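Local coordinates for cytochrome c (PDB 6A3L), which probably transfers electrons through a covalently bound heme c, within the cytochrome c' family of helical heme proteins, at residues A[2-5]-A[6-10]; A[77-80]-A[81-84]; A[85-88]-A[89-92]; A[102-105]-A[106-109]; A[110-113]-A[114-118]. One frame throughout, in Å; residues are numbered along the deposited sequence.

Contact 1: residues A[2-5]-A[6-10]; sequences NFKE and ADDAI
The carbonyl oxygen of E5 is gripped weakly by two amides of the first helical turn, D8 N at 3.0 Å and A9 N at 3.4 Å. E5 is the N-cap of helix 6-31, and D8 answers from three residues on: its carboxylate turns back and OD2 accepts a weak, bent bond from E5 N at 3.4 Å. This resembles one half of a capping box; the reciprocal bond from D8 N goes to the E5 carbonyl instead of its side chain. D8 CG stands beside its own backbone N (chi1 -61°), which swings the carboxylate back toward E5 and lets OD2 also rest on K4 CB, 3.5 Å away. Next to the cap, F3 lays one ring face over A9: A9 CA lies 4.0 Å from the ring centroid in a CH-pi contact, and A9 CB approaches F3 CD1 to 3.7 Å. The ring also meets Y12 and, nearly parallel, H22 of the second subunit. With an alanine in place of F3, A9 would probably lose the cover over its CA, and H22 its aromatic partner. E5 OE2 is 4.2 Å from D8 OD1, a repulsion probably eased by the positive end of the helix dipole.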
# COMPACT_ATOMS: atom_id res chain seq x y z
N ASN A 2 1.89 0.93 -18.04
CA ASN A 2 2.46 1.74 -16.96
C ASN A 2 3.84 1.25 -16.55
O ASN A 2 4.72 2.06 -16.22
CB ASN A 2 1.51 1.78 -15.76
CG ASN A 2 1.57 3.12 -15.05
OD1 ASN A 2 2.23 4.06 -15.52
ND2 ASN A 2 0.88 3.22 -13.91
N PHE A 3 4.07 -0.07 -16.60
CA PHE A 3 5.30 -0.68 -16.11
C PHE A 3 6.31 -0.84 -17.24
O PHE A 3 5.98 -1.36 -18.31
CB PHE A 3 4.98 -2.04 -15.49
CG PHE A 3 3.88 -1.98 -14.48
CD1 PHE A 3 2.59 -2.36 -14.81
CD2 PHE A 3 4.13 -1.51 -13.20
CE1 PHE A 3 1.57 -2.28 -13.88
CE2 PHE A 3 3.11 -1.43 -12.27
CZ PHE A 3 1.83 -1.82 -12.61
N LYS A 4 7.54 -0.38 -16.99
CA LYS A 4 8.58 -0.44 -18.02
C LYS A 4 8.90 -1.87 -18.43
O LYS A 4 9.06 -2.16 -19.63
CB LYS A 4 9.83 0.29 -17.52
CG LYS A 4 10.94 0.38 -18.55
CD LYS A 4 11.53 1.78 -18.65
CE LYS A 4 11.95 2.08 -20.08
NZ LYS A 4 13.17 1.31 -20.46
N GLU A 5 9.03 -2.79 -17.46
CA GLU A 5 9.28 -4.21 -17.72
C GLU A 5 8.33 -5.05 -16.89
O GLU A 5 7.70 -4.57 -15.95
CB GLU A 5 10.73 -4.62 -17.42
CG GLU A 5 11.76 -3.92 -18.27
CD GLU A 5 13.03 -3.58 -17.50
OE1 GLU A 5 13.91 -2.87 -18.05
OE2 GLU A 5 13.13 -4.01 -16.32
N ALA A 6 8.24 -6.34 -17.24
CA ALA A 6 7.40 -7.26 -16.48
C ALA A 6 7.86 -7.37 -15.03
O ALA A 6 7.04 -7.46 -14.12
CB ALA A 6 7.38 -8.64 -17.13
N ASP A 7 9.17 -7.30 -14.80
CA ASP A 7 9.68 -7.37 -13.44
C ASP A 7 9.16 -6.21 -12.59
O ASP A 7 9.02 -6.35 -11.37
CB ASP A 7 11.21 -7.36 -13.48
CG ASP A 7 11.76 -8.50 -14.32
OD1 ASP A 7 12.67 -8.26 -15.14
OD2 ASP A 7 11.22 -9.62 -14.18
N ASP A 8 8.90 -5.07 -13.21
CA ASP A 8 8.33 -3.96 -12.45
C ASP A 8 6.90 -4.27 -12.05
O ASP A 8 6.49 -4.00 -10.92
CB ASP A 8 8.42 -2.67 -13.27
CG ASP A 8 9.88 -2.28 -13.63
OD1 ASP A 8 10.84 -2.76 -12.97
OD2 ASP A 8 10.07 -1.47 -14.56
N ALA A 9 6.12 -4.86 -12.97
CA ALA A 9 4.75 -5.27 -12.66
C ALA A 9 4.73 -6.41 -11.64
O ALA A 9 3.84 -6.46 -10.78
CB ALA A 9 4.02 -5.69 -13.93
N ILE A 10 5.66 -7.36 -11.76
CA ILE A 10 5.73 -8.44 -10.78
C ILE A 10 6.09 -7.88 -9.40
O ILE A 10 5.45 -8.21 -8.39
CB ILE A 10 6.72 -9.52 -11.22
CG1 ILE A 10 6.17 -10.29 -12.41
CG2 ILE A 10 7.01 -10.47 -10.10
CD1 ILE A 10 7.13 -11.33 -12.95

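Contact 2: residues A[77-80]-A[81-84]; sequences TDKS and DFDA. With HEC (heme c), chain C.
K79 and D83 form an i to i+4 salt bridge on the first turns of helix 79-99, one of the long helices of the cytochrome c' bundle. K79 CB points away from residues 81-84, but the chain comes back: with CG anti to the backbone N (chi1 -170°) and a bend at chi2 (57°), CG already lies 3.8 Å from D83 OD1. CD and CE then run beside the same oxygen, CD 3.4 Å from D83 OD1, before NZ closes on D83 OD1 at 2.9 Å. OD1 receives NZ on its syn lone pair, facing the other oxygen, and OD2 takes a second, weak bond. D83 OD1 also lies close to K79 O, a contact of two acceptors that the nearby ammonium probably makes tolerable. A methionine in place of K79 would probably leave the D83 carboxylate without its countercharge and free to turn away from the helix. Along the backbone the bonding is regular: D83 N binds K79 O at 2.9 Å, nearly straight at 170°. D78, the N-cap, offers its carbonyl oxygen to F82 N at 3.2 Å. D81 turns its carboxylate elsewhere, OD1 bonding to the hydroxyl of Y126 on helix 105-126. The F82 ring leaves the turn for the heme pocket, meeting F60 and Y126 edge-to-face. Heme CBC lies over one face of the F82 ring, and F82 CE1 comes within 3.5 Å of heme CAC.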
# COMPACT_ATOMS: atom_id res chain seq x y z
N THR A 77 -5.38 -17.28 -18.72
CA THR A 77 -6.36 -18.07 -19.46
C THR A 77 -7.75 -17.90 -18.87
O THR A 77 -8.75 -18.11 -19.57
CB THR A 77 -5.97 -19.55 -19.48
OG1 THR A 77 -6.08 -20.09 -18.16
CG2 THR A 77 -4.55 -19.72 -20.03
N ASP A 78 -7.85 -17.57 -17.59
CA ASP A 78 -9.14 -17.29 -16.96
C ASP A 78 -9.18 -15.92 -16.28
O ASP A 78 -9.73 -15.77 -15.18
CB ASP A 78 -9.50 -18.39 -15.96
CG ASP A 78 -11.00 -18.57 -15.84
OD1 ASP A 78 -11.75 -17.62 -16.16
OD2 ASP A 78 -11.41 -19.68 -15.45
N LYS A 79 -8.64 -14.89 -16.94
CA LYS A 79 -8.50 -13.56 -16.32
C LYS A 79 -9.83 -13.02 -15.83
O LYS A 79 -9.88 -12.31 -14.82
CB LYS A 79 -7.86 -12.60 -17.33
CG LYS A 79 -7.43 -11.27 -16.77
CD LYS A 79 -6.45 -11.43 -15.62
CE LYS A 79 -5.63 -10.16 -15.42
NZ LYS A 79 -6.52 -8.95 -15.41
N SER A 80 -10.92 -13.35 -16.52
CA SER A 80 -12.24 -12.90 -16.10
C SER A 80 -12.55 -13.34 -14.66
O SER A 80 -12.98 -12.53 -13.83
CB SER A 80 -13.29 -13.43 -17.08
OG SER A 80 -14.56 -12.89 -16.80
N ASP A 81 -12.31 -14.62 -14.36
CA ASP A 81 -12.58 -15.15 -13.02
C ASP A 81 -11.59 -14.61 -11.98
O ASP A 81 -11.96 -14.38 -10.82
CB ASP A 81 -12.53 -16.68 -13.04
CG ASP A 81 -12.61 -17.29 -11.66
OD1 ASP A 81 -11.61 -17.89 -11.20
OD2 ASP A 81 -13.67 -17.17 -11.02
N PHE A 82 -10.33 -14.45 -12.37
CA PHE A 82 -9.33 -13.93 -11.43
C PHE A 82 -9.70 -12.52 -10.99
O PHE A 82 -9.68 -12.20 -9.80
CB PHE A 82 -7.95 -13.97 -12.08
CG PHE A 82 -6.83 -13.44 -11.21
CD1 PHE A 82 -6.22 -14.26 -10.29
CD2 PHE A 82 -6.38 -12.14 -11.36
CE1 PHE A 82 -5.17 -13.79 -9.50
CE2 PHE A 82 -5.34 -11.65 -10.57
CZ PHE A 82 -4.73 -12.48 -9.65
N ASP A 83 -10.08 -11.66 -11.95
CA ASP A 83 -10.49 -10.31 -11.60
C ASP A 83 -11.67 -10.33 -10.65
O ASP A 83 -11.73 -9.55 -9.69
CB ASP A 83 -10.84 -9.50 -12.86
CG ASP A 83 -9.62 -9.25 -13.77
OD1 ASP A 83 -8.52 -9.76 -13.49
OD2 ASP A 83 -9.80 -8.51 -14.76
N ALA A 84 -12.62 -11.24 -10.90
CA ALA A 84 -13.78 -11.37 -10.02
C ALA A 84 -13.36 -11.67 -8.59
O ALA A 84 -13.85 -11.05 -7.64
CB ALA A 84 -14.70 -12.45 -10.56
FE HEC C . -2.21 -13.12 -2.40
CHA HEC C . 1.06 -13.47 -3.52
CHB HEC C . -1.06 -12.40 0.73
CHC HEC C . -5.39 -12.07 -1.41
CHD HEC C . -3.34 -13.66 -5.54
NA HEC C . -0.36 -12.95 -1.58
C1A HEC C . 0.86 -13.17 -2.20
C2A HEC C . 1.87 -13.06 -1.19
C3A HEC C . 1.30 -12.75 -0.02
C4A HEC C . -0.12 -12.68 -0.24
CMA HEC C . 2.02 -12.54 1.33
CAA HEC C . 3.38 -13.22 -1.45
CBA HEC C . 3.84 -11.85 -2.00
CGA HEC C . 5.34 -11.85 -2.01
O1A HEC C . 5.90 -11.51 -0.94
O2A HEC C . 5.98 -12.20 -3.04
NB HEC C . -3.09 -12.30 -0.65
C1B HEC C . -2.42 -12.20 0.55
C2B HEC C . -3.38 -11.87 1.58
C3B HEC C . -4.60 -11.79 1.01
C4B HEC C . -4.43 -12.05 -0.41
CMB HEC C . -2.99 -11.68 3.06
CAB HEC C . -5.95 -11.44 1.70
CBB HEC C . -6.00 -10.53 2.68
NC HEC C . -4.00 -12.88 -3.31
C1C HEC C . -5.20 -12.50 -2.72
C2C HEC C . -6.25 -12.63 -3.72
C3C HEC C . -5.70 -13.10 -4.86
C4C HEC C . -4.27 -13.24 -4.62
CMC HEC C . -7.73 -12.33 -3.44
CAC HEC C . -6.40 -13.40 -6.22
CBC HEC C . -7.43 -12.67 -6.66
ND HEC C . -1.29 -13.48 -4.18
C1D HEC C . -1.98 -13.70 -5.37
C2D HEC C . -1.02 -13.98 -6.40
C3D HEC C . 0.21 -13.93 -5.85
C4D HEC C . 0.06 -13.62 -4.44
CMD HEC C . -1.38 -14.28 -7.87
CAD HEC C . 1.55 -14.15 -6.58
CBD HEC C . 2.29 -12.82 -6.83
CGD HEC C . 3.60 -13.09 -7.53
O1D HEC C . 4.51 -13.70 -6.92
O2D HEC C . 3.75 -12.71 -8.71

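Contact 3: residues A[85-88]-A[89-92]; sequences KMVS and LQDN. With HEC (heme c), chain C.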
# COMPACT_ATOMS: atom_id res chain seq x y z
N LYS A 85 -12.44 -12.62 -8.41
CA LYS A 85 -11.97 -12.94 -7.06
C LYS A 85 -11.32 -11.73 -6.41
O LYS A 85 -11.52 -11.47 -5.22
CB LYS A 85 -10.99 -14.12 -7.11
CG LYS A 85 -11.63 -15.43 -7.59
CD LYS A 85 -10.62 -16.58 -7.61
CE LYS A 85 -11.29 -17.89 -7.99
NZ LYS A 85 -12.38 -18.24 -7.05
N MET A 86 -10.54 -10.97 -7.18
CA MET A 86 -9.92 -9.76 -6.64
C MET A 86 -10.97 -8.73 -6.26
O MET A 86 -10.87 -8.09 -5.21
CB MET A 86 -8.93 -9.17 -7.65
CG MET A 86 -7.99 -8.17 -7.02
SD MET A 86 -6.85 -9.04 -5.93
CE MET A 86 -5.70 -9.71 -7.12
N VAL A 87 -11.99 -8.56 -7.11
CA VAL A 87 -13.06 -7.62 -6.77
C VAL A 87 -13.75 -8.05 -5.48
O VAL A 87 -14.10 -7.21 -4.63
CB VAL A 87 -14.07 -7.51 -7.93
CG1 VAL A 87 -15.23 -6.60 -7.54
CG2 VAL A 87 -13.40 -7.00 -9.18
N SER A 88 -13.94 -9.37 -5.30
CA SER A 88 -14.51 -9.88 -4.06
C SER A 88 -13.60 -9.60 -2.87
O SER A 88 -14.09 -9.28 -1.77
CB SER A 88 -14.75 -11.39 -4.17
OG SER A 88 -16.01 -11.65 -4.75
N LEU A 89 -12.29 -9.75 -3.04
CA LEU A 89 -11.38 -9.40 -1.96
C LEU A 89 -11.61 -7.96 -1.52
O LEU A 89 -11.60 -7.65 -0.33
CB LEU A 89 -9.92 -9.60 -2.38
CG LEU A 89 -8.84 -9.19 -1.37
CD1 LEU A 89 -8.80 -10.10 -0.13
CD2 LEU A 89 -7.50 -9.16 -2.03
N GLN A 90 -11.81 -7.06 -2.49
CA GLN A 90 -12.06 -5.66 -2.17
C GLN A 90 -13.37 -5.51 -1.41
O GLN A 90 -13.41 -4.87 -0.35
CB GLN A 90 -12.05 -4.83 -3.45
CG GLN A 90 -10.70 -4.84 -4.15
CD GLN A 90 -10.78 -4.40 -5.60
OE1 GLN A 90 -11.85 -4.05 -6.10
NE2 GLN A 90 -9.64 -4.40 -6.27
N ASP A 91 -14.44 -6.12 -1.92
CA ASP A 91 -15.73 -6.02 -1.24
C ASP A 91 -15.65 -6.58 0.17
O ASP A 91 -16.14 -5.96 1.13
CB ASP A 91 -16.83 -6.72 -2.05
CG ASP A 91 -17.19 -5.96 -3.34
OD1 ASP A 91 -16.63 -4.87 -3.57
OD2 ASP A 91 -18.05 -6.44 -4.10
N ASN A 92 -15.01 -7.75 0.33
CA ASN A 92 -14.84 -8.33 1.66
C ASN A 92 -13.96 -7.45 2.55
O ASN A 92 -14.19 -7.37 3.76
CB ASN A 92 -14.24 -9.73 1.56
CG ASN A 92 -15.18 -10.70 0.89
OD1 ASN A 92 -16.31 -10.36 0.56
ND2 ASN A 92 -14.71 -11.92 0.70
FE HEC C . -2.21 -13.12 -2.40
CHA HEC C . 1.06 -13.47 -3.52
CHB HEC C . -1.06 -12.40 0.73
CHC HEC C . -5.39 -12.07 -1.41
CHD HEC C . -3.34 -13.66 -5.54
NA HEC C . -0.36 -12.95 -1.58
C1A HEC C . 0.86 -13.17 -2.20
C2A HEC C . 1.87 -13.06 -1.19
C3A HEC C . 1.30 -12.75 -0.02
C4A HEC C . -0.12 -12.68 -0.24
CMA HEC C . 2.02 -12.54 1.33
CAA HEC C . 3.38 -13.22 -1.45
CBA HEC C . 3.84 -11.85 -2.00
CGA HEC C . 5.34 -11.85 -2.01
O1A HEC C . 5.90 -11.51 -0.94
O2A HEC C . 5.98 -12.20 -3.04
NB HEC C . -3.09 -12.30 -0.65
C1B HEC C . -2.42 -12.20 0.55
C2B HEC C . -3.38 -11.87 1.58
C3B HEC C . -4.60 -11.79 1.01
C4B HEC C . -4.43 -12.05 -0.41
CMB HEC C . -2.99 -11.68 3.06
CAB HEC C . -5.95 -11.44 1.70
CBB HEC C . -6.00 -10.53 2.68
NC HEC C . -4.00 -12.88 -3.31
C1C HEC C . -5.20 -12.50 -2.72
C2C HEC C . -6.25 -12.63 -3.72
C3C HEC C . -5.70 -13.10 -4.86
C4C HEC C . -4.27 -13.24 -4.62
CMC HEC C . -7.73 -12.33 -3.44
CAC HEC C . -6.40 -13.40 -6.22
CBC HEC C . -7.43 -12.67 -6.66
ND HEC C . -1.29 -13.48 -4.18
C1D HEC C . -1.98 -13.70 -5.37
C2D HEC C . -1.02 -13.98 -6.40
C3D HEC C . 0.21 -13.93 -5.85
C4D HEC C . 0.06 -13.62 -4.44
CMD HEC C . -1.38 -14.28 -7.87
CAD HEC C . 1.55 -14.15 -6.58
CBD HEC C . 2.29 -12.82 -6.83
CGD HEC C . 3.60 -13.09 -7.53
O1D HEC C . 4.51 -13.70 -6.92
O2D HEC C . 3.75 -12.71 -8.71
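Four successive i to i+4 bonds carry the backbone of 85-92, from L89 N on K85 O at 2.9 Å to N92 N on S88 O at 2.8 Å, the latter almost straight at 173°. M86 and L89, three residues apart, lie side by side and point the same way, with M86 SD 4.0 Å from L89 CD2. The methionine is bent at chi2 (70°) and chi3 (78°), which curls CE round to the heme, 3.5 Å from heme CBC. L89 instead splits its two methyls along the macrocycle. CD2 settles 3.5 Å from the heme methyl CMC and also touches the meso carbon CHC, while CD1 goes to heme CAB at 3.6 Å. Helix 79-99 of this cytochrome c' bundle lines the heme with an apolar strip, continued by K85 CB against heme CBC. F17 and M20 of helix 6-31 pack on M86 and L89 respectively. Polar side chains border the strip. Q90 runs extended past the preceding turn, CG 3.4 Å from M86 O, and reaches with NE2 for a weak bond to S53 O. N92 lays its amide against the turn before it, CG 3.2 Å from S88 O, and turns ND2 to a weak hydrogen bond with K114 O on helix 105-126.

Contact 4: residues A[102-105]-A[106-109]; sequences SDDK and KLLK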
# COMPACT_ATOMS: atom_id res chain seq x y z
N SER A 102 -17.89 -1.03 14.49
CA SER A 102 -18.62 -1.57 15.63
C SER A 102 -17.74 -2.48 16.49
O SER A 102 -16.76 -3.07 16.03
CB SER A 102 -19.86 -2.34 15.16
OG SER A 102 -20.51 -2.92 16.27
N ASP A 103 -18.12 -2.60 17.77
CA ASP A 103 -17.37 -3.43 18.71
C ASP A 103 -18.03 -4.79 18.96
O ASP A 103 -17.85 -5.38 20.04
CB ASP A 103 -17.11 -2.66 20.01
CG ASP A 103 -18.30 -2.68 20.97
OD1 ASP A 103 -19.25 -1.88 20.77
OD2 ASP A 103 -18.27 -3.47 21.94
N ASP A 104 -18.78 -5.29 17.99
CA ASP A 104 -19.38 -6.62 18.10
C ASP A 104 -18.21 -7.51 17.72
O ASP A 104 -17.69 -7.40 16.61
CB ASP A 104 -20.53 -6.79 17.12
CG ASP A 104 -21.19 -8.15 17.22
OD1 ASP A 104 -20.69 -8.99 18.00
OD2 ASP A 104 -22.19 -8.38 16.52
N LYS A 105 -17.79 -8.41 18.61
CA LYS A 105 -16.62 -9.21 18.29
C LYS A 105 -16.95 -10.35 17.33
O LYS A 105 -16.15 -10.66 16.44
CB LYS A 105 -15.99 -9.74 19.58
CG LYS A 105 -15.10 -8.73 20.32
CD LYS A 105 -13.67 -8.67 19.77
CE LYS A 105 -12.76 -7.78 20.62
NZ LYS A 105 -13.36 -6.44 20.80
N LYS A 106 -18.15 -10.95 17.45
CA LYS A 106 -18.47 -12.07 16.59
C LYS A 106 -18.69 -11.62 15.15
O LYS A 106 -18.29 -12.33 14.22
CB LYS A 106 -19.68 -12.83 17.14
CG LYS A 106 -20.28 -13.86 16.17
CD LYS A 106 -21.68 -14.34 16.58
CE LYS A 106 -21.62 -15.74 17.18
NZ LYS A 106 -22.82 -16.56 16.83
N LEU A 107 -19.05 -10.35 15.01
CA LEU A 107 -19.18 -9.73 13.70
C LEU A 107 -17.77 -9.48 13.15
O LEU A 107 -17.54 -9.64 11.95
CB LEU A 107 -19.95 -8.41 13.81
CG LEU A 107 -20.48 -7.82 12.49
CD1 LEU A 107 -21.88 -7.26 12.68
CD2 LEU A 107 -19.53 -6.76 11.96
N LEU A 108 -16.82 -9.09 14.01
CA LEU A 108 -15.45 -8.87 13.57
C LEU A 108 -14.80 -10.16 13.12
O LEU A 108 -14.19 -10.22 12.04
CB LEU A 108 -14.62 -8.17 14.64
CG LEU A 108 -14.66 -6.65 14.47
CD1 LEU A 108 -14.04 -6.32 13.14
CD2 LEU A 108 -16.07 -6.03 14.52
N LYS A 109 -14.95 -11.22 13.90
CA LYS A 109 -14.32 -12.48 13.55
C LYS A 109 -14.83 -13.01 12.22
O LYS A 109 -14.04 -13.41 11.36
CB LYS A 109 -14.55 -13.50 14.67
CG LYS A 109 -13.90 -13.09 15.98
CD LYS A 109 -14.01 -14.16 17.06
CE LYS A 109 -13.18 -13.76 18.29
NZ LYS A 109 -13.43 -14.62 19.48
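This is a helix N-cap on the protein surface, where the loop after helix 79-99 turns into helix 105-126, well away from the heme. D104 is the cap. Its CG is anti to the backbone N (chi1 -180°), which folds the carboxylate forward over the first turn, and OD1 accepts a weak, bent bond from K106 N at 3.3 Å. The other oxygen, OD2, rests on L107 CB at 3.5 Å, the two side chains crossing at about a right angle. The D104 carbonyl oxygen takes L108 N at 3.2 Å, and K109 N binds K105 O at 2.9 Å, so the regular helical bonding is under way within one turn. Before the cap, D104 N leans weakly on S102 OG. L108, the buried member, tucks CD2 against the loop, 3.4 Å from S102 O. L107 and L108 both also touch A99 of helix 79-99, tying the new helix to the one before it. K109 runs its CG past K105 O at 3.3 Å before extending outward, while K105 sends its ammonium to F37 in a cation-pi contact. Three lysines, K105, K106 and K109, fall in the first turns, where the helix dipole should disfavour positive charge; the D104 carboxylate probably offsets part of this.

Contact 5: residues A[110-113]-A[114-118]; sequences QSFM and KVAKS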
# COMPACT_ATOMS: atom_id res chain seq x y z
N GLN A 110 -16.15 -13.00 12.01
CA GLN A 110 -16.67 -13.60 10.78
C GLN A 110 -16.35 -12.74 9.56
O GLN A 110 -15.97 -13.26 8.51
CB GLN A 110 -18.17 -13.90 10.92
CG GLN A 110 -19.14 -12.84 10.43
CD GLN A 110 -20.59 -13.25 10.66
OE1 GLN A 110 -20.88 -14.12 11.49
NE2 GLN A 110 -21.50 -12.64 9.92
N SER A 111 -16.45 -11.41 9.68
CA SER A 111 -16.11 -10.58 8.54
C SER A 111 -14.62 -10.67 8.22
O SER A 111 -14.22 -10.60 7.04
CB SER A 111 -16.53 -9.14 8.80
OG SER A 111 -16.48 -8.40 7.60
N PHE A 112 -13.79 -10.86 9.24
CA PHE A 112 -12.37 -11.15 9.04
C PHE A 112 -12.18 -12.42 8.24
O PHE A 112 -11.33 -12.48 7.34
CB PHE A 112 -11.69 -11.27 10.39
CG PHE A 112 -10.25 -11.72 10.31
CD1 PHE A 112 -9.23 -10.78 10.26
CD2 PHE A 112 -9.92 -13.07 10.32
CE1 PHE A 112 -7.90 -11.19 10.20
CE2 PHE A 112 -8.60 -13.48 10.27
CZ PHE A 112 -7.59 -12.54 10.22
N MET A 113 -12.95 -13.47 8.56
CA MET A 113 -12.78 -14.78 7.95
C MET A 113 -13.23 -14.79 6.50
O MET A 113 -12.67 -15.52 5.67
CB MET A 113 -13.58 -15.82 8.74
CG MET A 113 -13.00 -16.19 10.09
SD MET A 113 -11.46 -17.11 10.02
CE MET A 113 -10.58 -16.39 11.41
N LYS A 114 -14.27 -14.03 6.18
CA LYS A 114 -14.67 -13.89 4.79
C LYS A 114 -13.53 -13.30 3.95
O LYS A 114 -13.42 -13.61 2.76
CB LYS A 114 -15.93 -13.03 4.70
CG LYS A 114 -16.56 -12.95 3.32
CD LYS A 114 -18.01 -12.47 3.41
CE LYS A 114 -18.67 -12.39 2.03
NZ LYS A 114 -20.12 -12.03 2.12
N VAL A 115 -12.70 -12.43 4.54
CA VAL A 115 -11.51 -11.96 3.83
C VAL A 115 -10.47 -13.06 3.77
O VAL A 115 -9.86 -13.30 2.72
CB VAL A 115 -10.93 -10.69 4.49
CG1 VAL A 115 -9.66 -10.27 3.76
CG2 VAL A 115 -11.94 -9.56 4.51
N ALA A 116 -10.21 -13.71 4.90
CA ALA A 116 -9.22 -14.78 4.91
C ALA A 116 -9.57 -15.83 3.86
O ALA A 116 -8.68 -16.41 3.22
CB ALA A 116 -9.11 -15.41 6.30
N LYS A 117 -10.87 -16.08 3.68
CA LYS A 117 -11.30 -17.04 2.68
C LYS A 117 -10.93 -16.56 1.28
O LYS A 117 -10.53 -17.37 0.44
CB LYS A 117 -12.83 -17.25 2.82
CG LYS A 117 -13.48 -18.24 1.85
CD LYS A 117 -14.84 -18.74 2.38
CE LYS A 117 -16.01 -18.50 1.40
NZ LYS A 117 -16.09 -19.48 0.27
N SER A 118 -10.95 -15.25 1.03
CA SER A 118 -10.48 -14.72 -0.26
C SER A 118 -9.01 -15.00 -0.47
O SER A 118 -8.61 -15.48 -1.54
CB SER A 118 -10.74 -13.22 -0.35
OG SER A 118 -11.98 -12.93 -0.97
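The F112 ring meets A116, one turn on, obliquely: CE2 is 4.4 Å from A116 CB, a loose apolar touch. The ring also stacks with F24 of helix 6-31 and touches M27 and L31 of that helix. It is carried toward helix 6-31 by a chi1 of 174°, with CG opposite the backbone N. The carbonyl oxygen of F112 is shared by two amides: A116 N arrives in the carbonyl plane at 3.0 Å with a fairly straight bond (162°), while V115 N adds a weak, strongly bent one. V115 N divides itself in turn, holding S111 O weakly at 3.5 Å. The adjoining bonds are firmer, K114 N to Q110 O at 3.0 Å and K117 N to M113 O at 2.7 Å. V115 rests its CG2 on S111 O at 3.6 Å while its side chain touches the heme, F24 and N92. The lysines K114 and K117 carry their long chains outward from this turn, leaving F112 and V115 to the interior. Such an amphipathic turn leads directly into the CXXCH heme-attachment motif of cytochrome c', in which C119 and C122 bind the heme covalently and H123 its iron.

Overall arrangement
Contacts 2 and 3 run on from the start of helix 79-99 without a break, their centres 12 Å apart, and both touch the heme. Contacts 4 and 5 follow each other in the same way along helix 105-126, centres 13 Å apart, and lead from a surface cap to the turn just before the heme-binding cysteines, where the V115 side chain is about 4 Å from the heme. Contacts 3 and 5 join the two helices: N92 and L89 meet K114, V115 and S118, with L89 CD1 3.7 Å from S118 CB. Contact 1 starts helix 6-31 at the far end of the molecule, about 40 Å between centres from contact 4, although the side chain of A9 is still only about 9 Å from the heme.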